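PDB 1ZCE: hypothetical protein Atu2648 from Agrobacterium tumefaciens str. C58, which is of unknown function but is built mainly from an EVE domain, akin to PUA and ASCH domains, and so may bind a modified nucleotide. Local coordinates for residues P107-M112 with E127-E132; Y4-S9 with S121-T126; D60-V65 with P95-L100; W14-Q19 with G50-S55. All blocks are in the same frame, centred on the assembly; numbering follows the deposited sequence.

Contact 1 (P107-M112 with E127-E132); sequences PKLEKM and EEEYLE
Glu-129 packs its stem on Leu-109, and its carboxylate lies against Met-112 while bonding to water and Thr-126 N. Its CB and CG meet CD2 of Leu-109, the CG contact being 3.9 Å, as the two side chains run antiparallel. Beyond CG the chain is extended (chi2 162°), which carries the carboxylate to selenomethionine Met-112: OE2 comes within 3.6 Å of Met-112 CG, and OE1 within 3.3 Å of Met-112 CA. OE1 accepts from a water at 2.8 Å that also donates to Lys-108 O and accepts from Lys-111 N, so the solvent molecule ties the carboxylate to the type I turn of residues 109-112. OE2 turns back to the backbone N of Thr-126, the N-cap of helix 127-136, whose OG1 in turn faces Glu-129 N; this is a capping box, formed while Glu-129 packs against the loop between helices 100-105 and 113-116. One turn further on, Glu-132 bends at chi2 (66°). Its CG touches Leu-109 CD2 at 4.0 Å, and Lys-108 NZ, coming in crosswise, forms a salt bridge with OE2 at 3.0 Å, its hydrogen bond being weak. Arg-135 is a second cationic partner of OE2, while Asn-106 ND2 donates to OE1. A water also links Lys-108 NZ to Glu-128 OE1, 5.1 Å from that nitrogen.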
loop_
_atom_site.group_PDB
_atom_site.type_symbol
_atom_site.label_atom_id
_atom_site.label_comp_id
_atom_site.label_asym_id
_atom_site.label_seq_id
_atom_site.Cartn_x
_atom_site.Cartn_y
_atom_site.Cartn_z
ATOM N N PRO A 107 -4.636 19.738 -4.911
ATOM C CA PRO A 107 -5.304 20.196 -3.688
ATOM C C PRO A 107 -6.226 19.178 -3.017
ATOM O O PRO A 107 -6.426 19.225 -1.807
ATOM C CB PRO A 107 -6.054 21.445 -4.153
ATOM C CG PRO A 107 -6.365 21.141 -5.578
ATOM C CD PRO A 107 -5.068 20.534 -6.073
ATOM N N LYS A 108 -6.780 18.258 -3.798
ATOM C CA LYS A 108 -7.681 17.246 -3.254
ATOM C C LYS A 108 -6.941 16.202 -2.419
ATOM O O LYS A 108 -7.558 15.437 -1.674
ATOM C CB LYS A 108 -8.431 16.558 -4.396
ATOM C CG LYS A 108 -9.234 17.526 -5.256
ATOM C CD LYS A 108 -9.741 16.877 -6.535
ATOM C CE LYS A 108 -10.761 15.788 -6.252
ATOM N NZ LYS A 108 -11.229 15.151 -7.513
ATOM N N LEU A 109 -5.618 16.185 -2.533
ATOM C CA LEU A 109 -4.808 15.213 -1.811
ATOM C C LEU A 109 -3.973 15.821 -0.684
ATOM O O LEU A 109 -3.088 15.158 -0.142
ATOM C CB LEU A 109 -3.894 14.483 -2.801
ATOM C CG LEU A 109 -4.586 13.831 -4.007
ATOM C CD1 LEU A 109 -3.540 13.164 -4.883
ATOM C CD2 LEU A 109 -5.624 12.822 -3.542
ATOM N N GLU A 110 -4.269 17.067 -0.318
ATOM C CA GLU A 110 -3.524 17.762 0.735
ATOM C C GLU A 110 -3.520 17.094 2.103
ATOM O O GLU A 110 -2.587 17.286 2.885
ATOM C CB GLU A 110 -4.050 19.184 0.917
ATOM C CG GLU A 110 -3.891 20.087 -0.277
ATOM C CD GLU A 110 -3.974 21.549 0.106
ATOM O OE1 GLU A 110 -4.936 21.929 0.810
ATOM O OE2 GLU A 110 -3.076 22.317 -0.297
ATOM N N LYS A 111 -4.567 16.336 2.407
ATOM C CA LYS A 111 -4.655 15.674 3.704
ATOM C C LYS A 111 -4.266 14.204 3.632
ATOM O O LYS A 111 -4.387 13.475 4.615
ATOM C CB LYS A 111 -6.074 15.807 4.270
ATOM C CG LYS A 111 -6.493 17.246 4.556
ATOM C CD LYS A 111 -7.927 17.322 5.063
ATOM C CE LYS A 111 -8.345 18.755 5.362
ATOM N NZ LYS A 111 -7.554 19.360 6.469
HETATM N N MSE A 112 -3.781 13.771 2.475
HETATM C CA MSE A 112 -3.395 12.377 2.300
HETATM C C MSE A 112 -2.199 12.044 3.186
HETATM O O MSE A 112 -1.247 12.821 3.280
HETATM C CB MSE A 112 -3.063 12.113 0.829
HETATM C CG MSE A 112 -3.014 10.647 0.440
HETATM SE SE MSE A 112 -2.647 10.447 -1.433
HETATM C CE MSE A 112 -2.476 8.524 -1.473
ATOM N N GLU A 127 -11.377 7.063 0.408
ATOM C CA GLU A 127 -11.929 6.595 -0.857
ATOM C C GLU A 127 -11.716 7.643 -1.948
ATOM O O GLU A 127 -11.350 7.311 -3.072
ATOM C CB GLU A 127 -13.422 6.286 -0.708
ATOM C CG GLU A 127 -14.043 5.622 -1.930
ATOM C CD GLU A 127 -15.500 5.243 -1.719
ATOM O OE1 GLU A 127 -16.103 4.656 -2.643
ATOM O OE2 GLU A 127 -16.043 5.533 -0.630
ATOM N N GLU A 128 -11.948 8.909 -1.614
ATOM C CA GLU A 128 -11.770 9.986 -2.580
ATOM C C GLU A 128 -10.313 10.122 -3.005
ATOM O O GLU A 128 -10.027 10.384 -4.174
ATOM C CB GLU A 128 -12.289 11.308 -2.005
ATOM C CG GLU A 128 -13.795 11.474 -2.168
ATOM C CD GLU A 128 -14.174 11.762 -3.613
ATOM O OE1 GLU A 128 -14.186 12.948 -4.009
ATOM O OE2 GLU A 128 -14.437 10.801 -4.362
ATOM N N GLU A 129 -9.391 9.946 -2.064
ATOM C CA GLU A 129 -7.969 10.034 -2.389
ATOM C C GLU A 129 -7.600 8.882 -3.319
ATOM O O GLU A 129 -6.863 9.058 -4.291
ATOM C CB GLU A 129 -7.120 9.976 -1.114
ATOM C CG GLU A 129 -7.127 11.278 -0.324
ATOM C CD GLU A 129 -6.665 11.114 1.114
ATOM O OE1 GLU A 129 -6.640 12.130 1.841
ATOM O OE2 GLU A 129 -6.339 9.979 1.524
ATOM N N TYR A 130 -8.129 7.700 -3.023
ATOM C CA TYR A 130 -7.860 6.525 -3.836
ATOM C C TYR A 130 -8.372 6.718 -5.263
ATOM O O TYR A 130 -7.656 6.462 -6.231
ATOM C CB TYR A 130 -8.507 5.292 -3.195
ATOM C CG TYR A 130 -8.386 4.019 -4.006
ATOM C CD1 TYR A 130 -9.452 3.561 -4.788
ATOM C CD2 TYR A 130 -7.219 3.252 -3.970
ATOM C CE1 TYR A 130 -9.365 2.370 -5.500
ATOM C CE2 TYR A 130 -7.122 2.058 -4.686
ATOM C CZ TYR A 130 -8.198 1.627 -5.445
ATOM O OH TYR A 130 -8.110 0.444 -6.139
ATOM N N LEU A 131 -9.611 7.176 -5.397
ATOM C CA LEU A 131 -10.181 7.384 -6.720
ATOM C C LEU A 131 -9.441 8.461 -7.510
ATOM O O LEU A 131 -9.264 8.335 -8.721
ATOM C CB LEU A 131 -11.666 7.741 -6.603
ATOM C CG LEU A 131 -12.557 6.613 -6.068
ATOM C CD1 LEU A 131 -13.952 7.136 -5.793
ATOM C CD2 LEU A 131 -12.602 5.467 -7.065
ATOM N N GLU A 132 -9.007 9.517 -6.828
ATOM C CA GLU A 132 -8.295 10.601 -7.497
ATOM C C GLU A 132 -6.909 10.158 -7.977
ATOM O O GLU A 132 -6.525 10.442 -9.111
ATOM C CB GLU A 132 -8.183 11.805 -6.559
ATOM C CG GLU A 132 -7.425 13.002 -7.127
ATOM C CD GLU A 132 -8.120 13.678 -8.302
ATOM O OE1 GLU A 132 -7.546 14.650 -8.837
ATOM O OE2 GLU A 132 -9.227 13.254 -8.694
HETATM O O HOH W 1 -6.727 14.782 1.006
HETATM O O HOH W 2 -13.752 14.019 -6.462
HETATM O O HOH W 3 -6.679 11.885 4.472
#

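Contact 2 (Y4-S9 with S121-T126); sequences YWLYKS and SVQPVT
Trp-5 brings CE3 and CZ3 of its indole obliquely against Pro-124, with CE3 3.7 Å from Pro-124 CA and CZ3 reaching the proline CB; the two side chains run roughly perpendicular. With CG beside the backbone N (chi1 -45°), the ring also brings its edge to Gln-123 O, while its NE1 is hydrogen-bonded to Asp-48 OD2. On the face carrying Leu-6, Val-125 sends CG2 to within 3.7 Å of Leu-6 CB. Tyr-7 and Val-122 share the other face, where Tyr-7 CD2 approaches Val-122 CG1. The backbone bonds differ in shape: Gln-123 N reaches Leu-6 O in the carbonyl plane at 2.8 Å (N-H...O 170°), whereas Val-125 N sits 49° above the carbonyl plane of Tyr-4 O. Near that end, a water bridges Tyr-4 N and Val-125 O. Strand 4-9 pairs on its other side with strand 49-54, so this antiparallel ladder joins the first strand of the EVE domain to the edge strand 122-125 of its mixed, PUA-like sheet.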
loop_
_atom_site.group_PDB
_atom_site.type_symbol
_atom_site.label_atom_id
_atom_site.label_comp_id
_atom_site.label_asym_id
_atom_site.label_seq_id
_atom_site.Cartn_x
_atom_site.Cartn_y
_atom_site.Cartn_z
ATOM N N TYR A 4 -9.292 1.759 2.104
ATOM C CA TYR A 4 -8.190 1.737 1.146
ATOM C C TYR A 4 -6.890 2.059 1.869
ATOM O O TYR A 4 -6.896 2.744 2.891
ATOM C CB TYR A 4 -8.464 2.733 0.020
ATOM C CG TYR A 4 -9.645 2.311 -0.816
ATOM C CD1 TYR A 4 -9.480 1.444 -1.891
ATOM C CD2 TYR A 4 -10.944 2.696 -0.474
ATOM C CE1 TYR A 4 -10.570 0.964 -2.604
ATOM C CE2 TYR A 4 -12.047 2.217 -1.185
ATOM C CZ TYR A 4 -11.848 1.351 -2.244
ATOM O OH TYR A 4 -12.920 0.845 -2.942
ATOM N N TRP A 5 -5.779 1.573 1.325
ATOM C CA TRP A 5 -4.490 1.732 1.978
ATOM C C TRP A 5 -3.338 2.038 1.033
ATOM O O TRP A 5 -3.504 2.060 -0.187
ATOM C CB TRP A 5 -4.175 0.437 2.734
ATOM C CG TRP A 5 -5.338 -0.085 3.522
ATOM C CD1 TRP A 5 -6.289 -0.985 3.113
ATOM C CD2 TRP A 5 -5.692 0.293 4.848
ATOM N NE1 TRP A 5 -7.213 -1.186 4.113
ATOM C CE2 TRP A 5 -6.869 -0.409 5.193
ATOM C CE3 TRP A 5 -5.128 1.166 5.787
ATOM C CZ2 TRP A 5 -7.493 -0.268 6.442
ATOM C CZ3 TRP A 5 -5.740 1.309 7.023
ATOM C CH2 TRP A 5 -6.912 0.596 7.341
ATOM N N LEU A 6 -2.167 2.284 1.614
ATOM C CA LEU A 6 -0.951 2.525 0.842
ATOM C C LEU A 6 0.212 1.856 1.565
ATOM O O LEU A 6 0.337 1.954 2.787
ATOM C CB LEU A 6 -0.676 4.026 0.650
ATOM C CG LEU A 6 0.589 4.377 -0.155
ATOM C CD1 LEU A 6 0.371 5.652 -0.970
ATOM C CD2 LEU A 6 1.779 4.527 0.782
ATOM N N TYR A 7 1.045 1.160 0.796
ATOM C CA TYR A 7 2.202 0.449 1.325
ATOM C C TYR A 7 3.464 0.995 0.680
ATOM O O TYR A 7 3.586 1.003 -0.548
ATOM C CB TYR A 7 2.116 -1.054 1.014
ATOM C CG TYR A 7 0.781 -1.687 1.314
ATOM C CD1 TYR A 7 -0.308 -1.485 0.469
ATOM C CD2 TYR A 7 0.593 -2.462 2.456
ATOM C CE1 TYR A 7 -1.555 -2.030 0.754
ATOM C CE2 TYR A 7 -0.656 -3.012 2.750
ATOM C CZ TYR A 7 -1.723 -2.788 1.895
ATOM O OH TYR A 7 -2.974 -3.289 2.189
ATOM N N LYS A 8 4.394 1.468 1.499
ATOM C CA LYS A 8 5.657 1.972 0.980
ATOM C C LYS A 8 6.631 0.801 0.861
ATOM O O LYS A 8 6.723 -0.039 1.761
ATOM C CB LYS A 8 6.252 3.023 1.918
ATOM C CG LYS A 8 5.454 4.307 2.032
ATOM C CD LYS A 8 6.258 5.362 2.781
ATOM C CE LYS A 8 5.560 6.711 2.779
ATOM N NZ LYS A 8 6.390 7.760 3.443
ATOM N N SER A 9 7.355 0.742 -0.248
ATOM C CA SER A 9 8.329 -0.322 -0.462
ATOM C C SER A 9 9.506 0.269 -1.234
ATOM O O SER A 9 9.313 0.928 -2.253
ATOM C CB SER A 9 7.692 -1.463 -1.258
ATOM O OG SER A 9 8.520 -2.617 -1.277
ATOM N N SER A 121 4.895 3.733 7.158
ATOM C CA SER A 121 5.132 2.887 5.984
ATOM C C SER A 121 3.880 2.210 5.433
ATOM O O SER A 121 3.873 1.757 4.287
ATOM C CB SER A 121 6.188 1.821 6.299
ATOM O OG SER A 121 5.678 0.840 7.184
ATOM N N VAL A 122 2.839 2.118 6.256
ATOM C CA VAL A 122 1.563 1.523 5.851
ATOM C C VAL A 122 0.545 2.561 6.297
ATOM O O VAL A 122 0.412 2.851 7.493
ATOM C CB VAL A 122 1.325 0.179 6.549
ATOM C CG1 VAL A 122 0.018 -0.427 6.058
ATOM C CG2 VAL A 122 2.482 -0.760 6.270
ATOM N N GLN A 123 -0.177 3.111 5.327
ATOM C CA GLN A 123 -1.091 4.211 5.594
ATOM C C GLN A 123 -2.518 4.081 5.097
ATOM O O GLN A 123 -2.818 3.290 4.204
ATOM C CB GLN A 123 -0.524 5.488 4.954
ATOM C CG GLN A 123 0.970 5.703 5.138
ATOM C CD GLN A 123 1.525 6.817 4.262
ATOM O OE1 GLN A 123 2.631 7.302 4.495
ATOM N NE2 GLN A 123 0.767 7.217 3.242
ATOM N N PRO A 124 -3.427 4.866 5.688
ATOM C CA PRO A 124 -4.814 4.815 5.236
ATOM C C PRO A 124 -4.885 5.749 4.020
ATOM O O PRO A 124 -4.036 6.631 3.841
ATOM C CB PRO A 124 -5.593 5.366 6.427
ATOM C CG PRO A 124 -4.642 6.348 7.012
ATOM C CD PRO A 124 -3.303 5.639 6.937
ATOM N N VAL A 125 -5.890 5.527 3.187
ATOM C CA VAL A 125 -6.131 6.339 2.002
ATOM C C VAL A 125 -7.644 6.483 1.964
ATOM O O VAL A 125 -8.350 5.480 2.007
ATOM C CB VAL A 125 -5.655 5.624 0.705
ATOM C CG1 VAL A 125 -6.039 6.450 -0.518
ATOM C CG2 VAL A 125 -4.145 5.409 0.731
ATOM N N THR A 126 -8.159 7.707 1.918
ATOM C CA THR A 126 -9.607 7.869 1.867
ATOM C C THR A 126 -10.093 7.385 0.505
ATOM O O THR A 126 -9.312 7.297 -0.446
ATOM C CB THR A 126 -10.040 9.336 2.039
ATOM O OG1 THR A 126 -9.665 10.085 0.877
ATOM C CG2 THR A 126 -9.399 9.941 3.277
HETATM O O HOH W 4 -10.085 4.163 3.529
HETATM O O HOH W 5 5.431 -0.677 4.061
#

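Contact 3 (D60-V65 with P95-L100); sequences DVVGIV and PQPVSL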
loop_
_atom_site.group_PDB
_atom_site.type_symbol
_atom_site.label_atom_id
_atom_site.label_comp_id
_atom_site.label_asym_id
_atom_site.label_seq_id
_atom_site.Cartn_x
_atom_site.Cartn_y
_atom_site.Cartn_z
ATOM N N ASP A 60 6.888 7.042 -6.437
ATOM C CA ASP A 60 5.644 7.045 -7.185
ATOM C C ASP A 60 4.775 5.827 -6.914
ATOM O O ASP A 60 5.251 4.780 -6.463
ATOM C CB ASP A 60 5.915 7.171 -8.694
ATOM C CG ASP A 60 6.938 6.166 -9.214
ATOM O OD1 ASP A 60 7.158 6.157 -10.445
ATOM O OD2 ASP A 60 7.522 5.393 -8.428
ATOM N N VAL A 61 3.480 5.996 -7.161
ATOM C CA VAL A 61 2.511 4.921 -6.999
ATOM C C VAL A 61 2.583 4.142 -8.307
ATOM O O VAL A 61 2.215 4.658 -9.365
ATOM C CB VAL A 61 1.085 5.475 -6.796
ATOM C CG1 VAL A 61 0.081 4.328 -6.751
ATOM C CG2 VAL A 61 1.024 6.278 -5.503
ATOM N N VAL A 62 3.043 2.897 -8.228
ATOM C CA VAL A 62 3.226 2.079 -9.416
ATOM C C VAL A 62 2.244 0.940 -9.619
ATOM O O VAL A 62 2.201 0.352 -10.695
ATOM C CB VAL A 62 4.650 1.497 -9.440
ATOM C CG1 VAL A 62 5.653 2.623 -9.562
ATOM C CG2 VAL A 62 4.912 0.700 -8.164
ATOM N N GLY A 63 1.456 0.623 -8.602
ATOM C CA GLY A 63 0.510 -0.462 -8.758
ATOM C C GLY A 63 -0.519 -0.539 -7.656
ATOM O O GLY A 63 -0.461 0.203 -6.673
ATOM N N ILE A 64 -1.479 -1.432 -7.847
ATOM C CA ILE A 64 -2.529 -1.660 -6.871
ATOM C C ILE A 64 -2.402 -3.095 -6.371
ATOM O O ILE A 64 -2.156 -4.023 -7.150
ATOM C CB ILE A 64 -3.921 -1.453 -7.494
ATOM C CG1 ILE A 64 -4.087 0.021 -7.877
ATOM C CG2 ILE A 64 -5.008 -1.888 -6.514
ATOM C CD1 ILE A 64 -5.437 0.366 -8.495
ATOM N N VAL A 65 -2.553 -3.259 -5.062
ATOM C CA VAL A 65 -2.475 -4.566 -4.432
ATOM C C VAL A 65 -3.736 -4.821 -3.626
ATOM O O VAL A 65 -4.586 -3.946 -3.475
ATOM C CB VAL A 65 -1.276 -4.664 -3.460
ATOM C CG1 VAL A 65 0.030 -4.568 -4.228
ATOM C CG2 VAL A 65 -1.366 -3.567 -2.409
ATOM N N PRO A 95 -1.495 2.235 -14.775
ATOM C CA PRO A 95 -1.175 2.583 -16.166
ATOM C C PRO A 95 -0.086 3.643 -16.301
ATOM O O PRO A 95 0.903 3.446 -17.010
ATOM C CB PRO A 95 -2.519 3.038 -16.714
ATOM C CG PRO A 95 -3.460 2.099 -16.027
ATOM C CD PRO A 95 -2.953 2.108 -14.596
ATOM N N GLN A 96 -0.281 4.773 -15.629
ATOM C CA GLN A 96 0.694 5.853 -15.637
ATOM C C GLN A 96 1.044 6.134 -14.181
ATOM O O GLN A 96 0.328 6.858 -13.489
ATOM C CB GLN A 96 0.116 7.116 -16.291
ATOM C CG GLN A 96 -0.144 6.998 -17.788
ATOM C CD GLN A 96 -1.410 6.235 -18.109
ATOM O OE1 GLN A 96 -2.498 6.605 -17.668
ATOM N NE2 GLN A 96 -1.277 5.166 -18.887
ATOM N N PRO A 97 2.144 5.544 -13.690
ATOM C CA PRO A 97 2.579 5.736 -12.304
ATOM C C PRO A 97 2.474 7.195 -11.864
ATOM O O PRO A 97 2.895 8.102 -12.580
ATOM C CB PRO A 97 4.009 5.208 -12.325
ATOM C CG PRO A 97 3.897 4.058 -13.284
ATOM C CD PRO A 97 3.086 4.673 -14.417
ATOM N N VAL A 98 1.910 7.406 -10.679
ATOM C CA VAL A 98 1.699 8.745 -10.138
ATOM C C VAL A 98 2.827 9.182 -9.209
ATOM O O VAL A 98 3.036 8.598 -8.145
ATOM C CB VAL A 98 0.354 8.802 -9.379
ATOM C CG1 VAL A 98 0.069 10.216 -8.921
ATOM C CG2 VAL A 98 -0.767 8.284 -10.274
ATOM N N SER A 99 3.543 10.226 -9.613
ATOM C CA SER A 99 4.663 10.730 -8.826
ATOM C C SER A 99 4.222 11.477 -7.575
ATOM O O SER A 99 3.133 12.050 -7.519
ATOM C CB SER A 99 5.530 11.663 -9.673
ATOM O OG SER A 99 4.847 12.877 -9.932
ATOM N N LEU A 100 5.095 11.470 -6.574
ATOM C CA LEU A 100 4.836 12.157 -5.321
ATOM C C LEU A 100 4.674 13.645 -5.614
ATOM O O LEU A 100 3.870 14.331 -4.980
ATOM C CB LEU A 100 6.004 11.947 -4.356
ATOM C CG LEU A 100 5.926 12.688 -3.020
ATOM C CD1 LEU A 100 4.749 12.169 -2.210
ATOM C CD2 LEU A 100 7.227 12.499 -2.258
HETATM O O HOH W 6 6.265 8.384 -11.784
#
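The Asp-60 side chain runs alongside Pro-97, while that of Val-62 is set crosswise to the proline. Pro-97 CB meets both neighbours, lying 3.8 Å from Asp-60 OD1 and 4.1 Å from Val-62 CG1. Asp-60 holds CG between its backbone N and carbonyl carbon (chi1 51°), placing the carboxylate beside the proline; OD1 then takes a 2.7 Å bond from a water. On the face opposite Asp-60 and Ser-99, Val-61 and Val-98 extend together, their CB atoms 4.3 Å apart. Val-61 and Val-98 form an antiparallel hydrogen-bonded pair within the hairpin of strands 60-73 and 84-99. Val-61 N gives the shorter bond, 2.8 Å to Val-98 O, and Val-98 N returns one of 3.1 Å to Val-61 O. Ser-99 ends the pairing and caps helix 100-105 through Asp-102 N. The chemistry is therefore divided by the sheet: Val-98 carries one face onto helix 127-136 while Val-61 packs against Phe-51 and Tyr-53 of strand 49-54, and the other face holds Ser-99 and the water-bonded carboxylate of Asp-60.

Contact 4 (W14-Q19 with G50-S55); sequences WSWEMQ and GFFYHS
Gln-19 OE1 accepts the indole NE1 of Trp-14 at 2.8 Å in a nearly straight bond (172°) and also lies 3.7 Å from Phe-52 CE2. Gln-19 OE1 lies in the plane of the indole, whereas NE1 stands above the plane of the amide. Bent at chi2 (61°), Gln-19 also rests CB and CG near Phe-52 CE2. The phenyl ring fits among three side chains. Both indoles are tilted by about 50° to it, but Trp-14 meets only its border, with CD1 at CZ, while Trp-16 CE3 stands over a face, 3.6 Å from CG; together they complete an aromatic cluster between helix 16-22 and strand 49-54. Ser-15 N-caps this helix, its OG accepting from Met-18 N. Next to it, Trp-16 N donates to His-54 NE2 at 3.0 Å, in the imidazole plane. Since NE2 acts as acceptor, the bond is consistent with this nitrogen being unprotonated, and the strand's imidazole thereby satisfies an amide in the helix's first turn.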
loop_
_atom_site.group_PDB
_atom_site.type_symbol
_atom_site.label_atom_id
_atom_site.label_comp_id
_atom_site.label_asym_id
_atom_site.label_seq_id
_atom_site.Cartn_x
_atom_site.Cartn_y
_atom_site.Cartn_z
ATOM N N TRP A 14 12.450 -4.374 -2.286
ATOM C CA TRP A 14 11.286 -5.089 -2.785
ATOM C C TRP A 14 10.548 -4.206 -3.784
ATOM O O TRP A 14 9.835 -3.273 -3.407
ATOM C CB TRP A 14 10.370 -5.462 -1.619
ATOM C CG TRP A 14 9.259 -6.368 -2.026
ATOM C CD1 TRP A 14 7.935 -6.053 -2.124
ATOM C CD2 TRP A 14 9.377 -7.741 -2.420
ATOM N NE1 TRP A 14 7.221 -7.143 -2.554
ATOM C CE2 TRP A 14 8.081 -8.194 -2.744
ATOM C CE3 TRP A 14 10.454 -8.631 -2.532
ATOM C CZ2 TRP A 14 7.830 -9.506 -3.175
ATOM C CZ3 TRP A 14 10.206 -9.932 -2.958
ATOM C CH2 TRP A 14 8.903 -10.357 -3.273
ATOM N N SER A 15 10.726 -4.512 -5.064
ATOM C CA SER A 15 10.111 -3.729 -6.126
ATOM C C SER A 15 8.757 -4.260 -6.561
ATOM O O SER A 15 8.380 -5.396 -6.260
ATOM C CB SER A 15 11.024 -3.703 -7.349
ATOM O OG SER A 15 11.069 -4.990 -7.938
ATOM N N TRP A 16 8.041 -3.418 -7.294
ATOM C CA TRP A 16 6.736 -3.762 -7.825
ATOM C C TRP A 16 6.869 -4.994 -8.724
ATOM O O TRP A 16 6.005 -5.869 -8.721
ATOM C CB TRP A 16 6.184 -2.569 -8.610
ATOM C CG TRP A 16 4.919 -2.838 -9.351
ATOM C CD1 TRP A 16 4.701 -2.632 -10.680
ATOM C CD2 TRP A 16 3.692 -3.351 -8.818
ATOM N NE1 TRP A 16 3.420 -2.983 -11.014
ATOM C CE2 TRP A 16 2.775 -3.430 -9.888
ATOM C CE3 TRP A 16 3.278 -3.755 -7.540
ATOM C CZ2 TRP A 16 1.467 -3.893 -9.726
ATOM C CZ3 TRP A 16 1.973 -4.217 -7.377
ATOM C CH2 TRP A 16 1.085 -4.282 -8.467
ATOM N N GLU A 17 7.955 -5.068 -9.489
ATOM C CA GLU A 17 8.166 -6.214 -10.367
ATOM C C GLU A 17 8.263 -7.491 -9.537
ATOM O O GLU A 17 7.694 -8.518 -9.901
ATOM C CB GLU A 17 9.437 -6.023 -11.198
ATOM C CG GLU A 17 9.335 -4.925 -12.250
ATOM C CD GLU A 17 8.407 -5.287 -13.397
ATOM O OE1 GLU A 17 8.158 -4.415 -14.258
ATOM O OE2 GLU A 17 7.931 -6.441 -13.445
HETATM N N MSE A 18 8.976 -7.425 -8.416
HETATM C CA MSE A 18 9.114 -8.589 -7.548
HETATM C C MSE A 18 7.759 -8.948 -6.945
HETATM O O MSE A 18 7.428 -10.127 -6.791
HETATM C CB MSE A 18 10.125 -8.307 -6.438
HETATM C CG MSE A 18 11.544 -8.091 -6.945
HETATM SE SE MSE A 18 12.750 -7.515 -5.552
HETATM C CE MSE A 18 13.525 -9.217 -5.096
ATOM N N GLN A 19 6.977 -7.928 -6.604
ATOM C CA GLN A 19 5.657 -8.147 -6.034
ATOM C C GLN A 19 4.784 -8.889 -7.049
ATOM O O GLN A 19 4.141 -9.881 -6.712
ATOM C CB GLN A 19 5.020 -6.806 -5.650
ATOM C CG GLN A 19 3.653 -6.936 -4.997
ATOM C CD GLN A 19 3.701 -7.722 -3.700
ATOM O OE1 GLN A 19 4.426 -7.364 -2.775
ATOM N NE2 GLN A 19 2.928 -8.802 -3.630
ATOM N N GLY A 50 -5.128 -1.349 -2.139
ATOM C CA GLY A 50 -4.203 -0.314 -1.737
ATOM C C GLY A 50 -3.160 -0.023 -2.793
ATOM O O GLY A 50 -3.047 -0.728 -3.806
ATOM N N PHE A 51 -2.392 1.032 -2.550
ATOM C CA PHE A 51 -1.345 1.443 -3.472
ATOM C C PHE A 51 0.005 0.880 -3.086
ATOM O O PHE A 51 0.340 0.789 -1.903
ATOM C CB PHE A 51 -1.218 2.968 -3.511
ATOM C CG PHE A 51 -2.413 3.670 -4.082
ATOM C CD1 PHE A 51 -2.988 3.242 -5.275
ATOM C CD2 PHE A 51 -2.937 4.790 -3.453
ATOM C CE1 PHE A 51 -4.065 3.923 -5.835
ATOM C CE2 PHE A 51 -4.011 5.478 -4.004
ATOM C CZ PHE A 51 -4.578 5.043 -5.200
ATOM N N PHE A 52 0.767 0.478 -4.095
ATOM C CA PHE A 52 2.122 -0.008 -3.888
ATOM C C PHE A 52 2.926 1.222 -4.322
ATOM O O PHE A 52 2.888 1.628 -5.488
ATOM C CB PHE A 52 2.406 -1.219 -4.781
ATOM C CG PHE A 52 3.703 -1.928 -4.471
ATOM C CD1 PHE A 52 4.916 -1.449 -4.962
ATOM C CD2 PHE A 52 3.709 -3.091 -3.701
ATOM C CE1 PHE A 52 6.114 -2.126 -4.701
ATOM C CE2 PHE A 52 4.904 -3.776 -3.433
ATOM C CZ PHE A 52 6.105 -3.292 -3.932
ATOM N N TYR A 53 3.624 1.819 -3.363
ATOM C CA TYR A 53 4.392 3.036 -3.581
ATOM C C TYR A 53 5.875 2.816 -3.390
ATOM O O TYR A 53 6.300 2.301 -2.354
ATOM C CB TYR A 53 3.896 4.114 -2.607
ATOM C CG TYR A 53 4.685 5.403 -2.610
ATOM C CD1 TYR A 53 5.736 5.608 -1.714
ATOM C CD2 TYR A 53 4.372 6.426 -3.499
ATOM C CE1 TYR A 53 6.453 6.807 -1.703
ATOM C CE2 TYR A 53 5.081 7.623 -3.496
ATOM C CZ TYR A 53 6.117 7.807 -2.598
ATOM O OH TYR A 53 6.811 8.993 -2.613
ATOM N N HIS A 54 6.661 3.189 -4.395
ATOM C CA HIS A 54 8.107 3.048 -4.299
ATOM C C HIS A 54 8.663 4.211 -3.487
ATOM O O HIS A 54 8.560 5.373 -3.885
ATOM C CB HIS A 54 8.740 3.020 -5.692
ATOM C CG HIS A 54 8.701 1.674 -6.346
ATOM N ND1 HIS A 54 8.973 1.491 -7.685
ATOM C CD2 HIS A 54 8.449 0.441 -5.843
ATOM C CE1 HIS A 54 8.891 0.206 -7.978
ATOM N NE2 HIS A 54 8.575 -0.453 -6.878
ATOM N N SER A 55 9.242 3.885 -2.338
ATOM C CA SER A 55 9.805 4.885 -1.443
ATOM C C SER A 55 11.327 4.880 -1.508
ATOM O O SER A 55 11.938 3.898 -1.937
ATOM C CB SER A 55 9.334 4.626 -0.011
ATOM O OG SER A 55 9.683 3.318 0.391
#

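How the contacts relate
The four contacts illustrate how chemistry follows position in one domain. Contact 2 is the most central and most buried, whereas contact 1 lies farthest out, its centre about 15 Å from the centre of the chain, and relies on charged groups and water. Contacts 2 and 3 both pair antiparallel strands of the same sheet; strand 49-54, used by contact 4, lies between strands 4-9 and 60-73. Contact 4 adds a helix to that strand through aromatic rings and an imidazole. Helix 127-136 of contact 1 follows strand 122-125 of contact 2, and Tyr-130 links them by stacking on Tyr-4. The same tyrosine reaches Phe-51 of contact 4 and Ile-64 of contact 3.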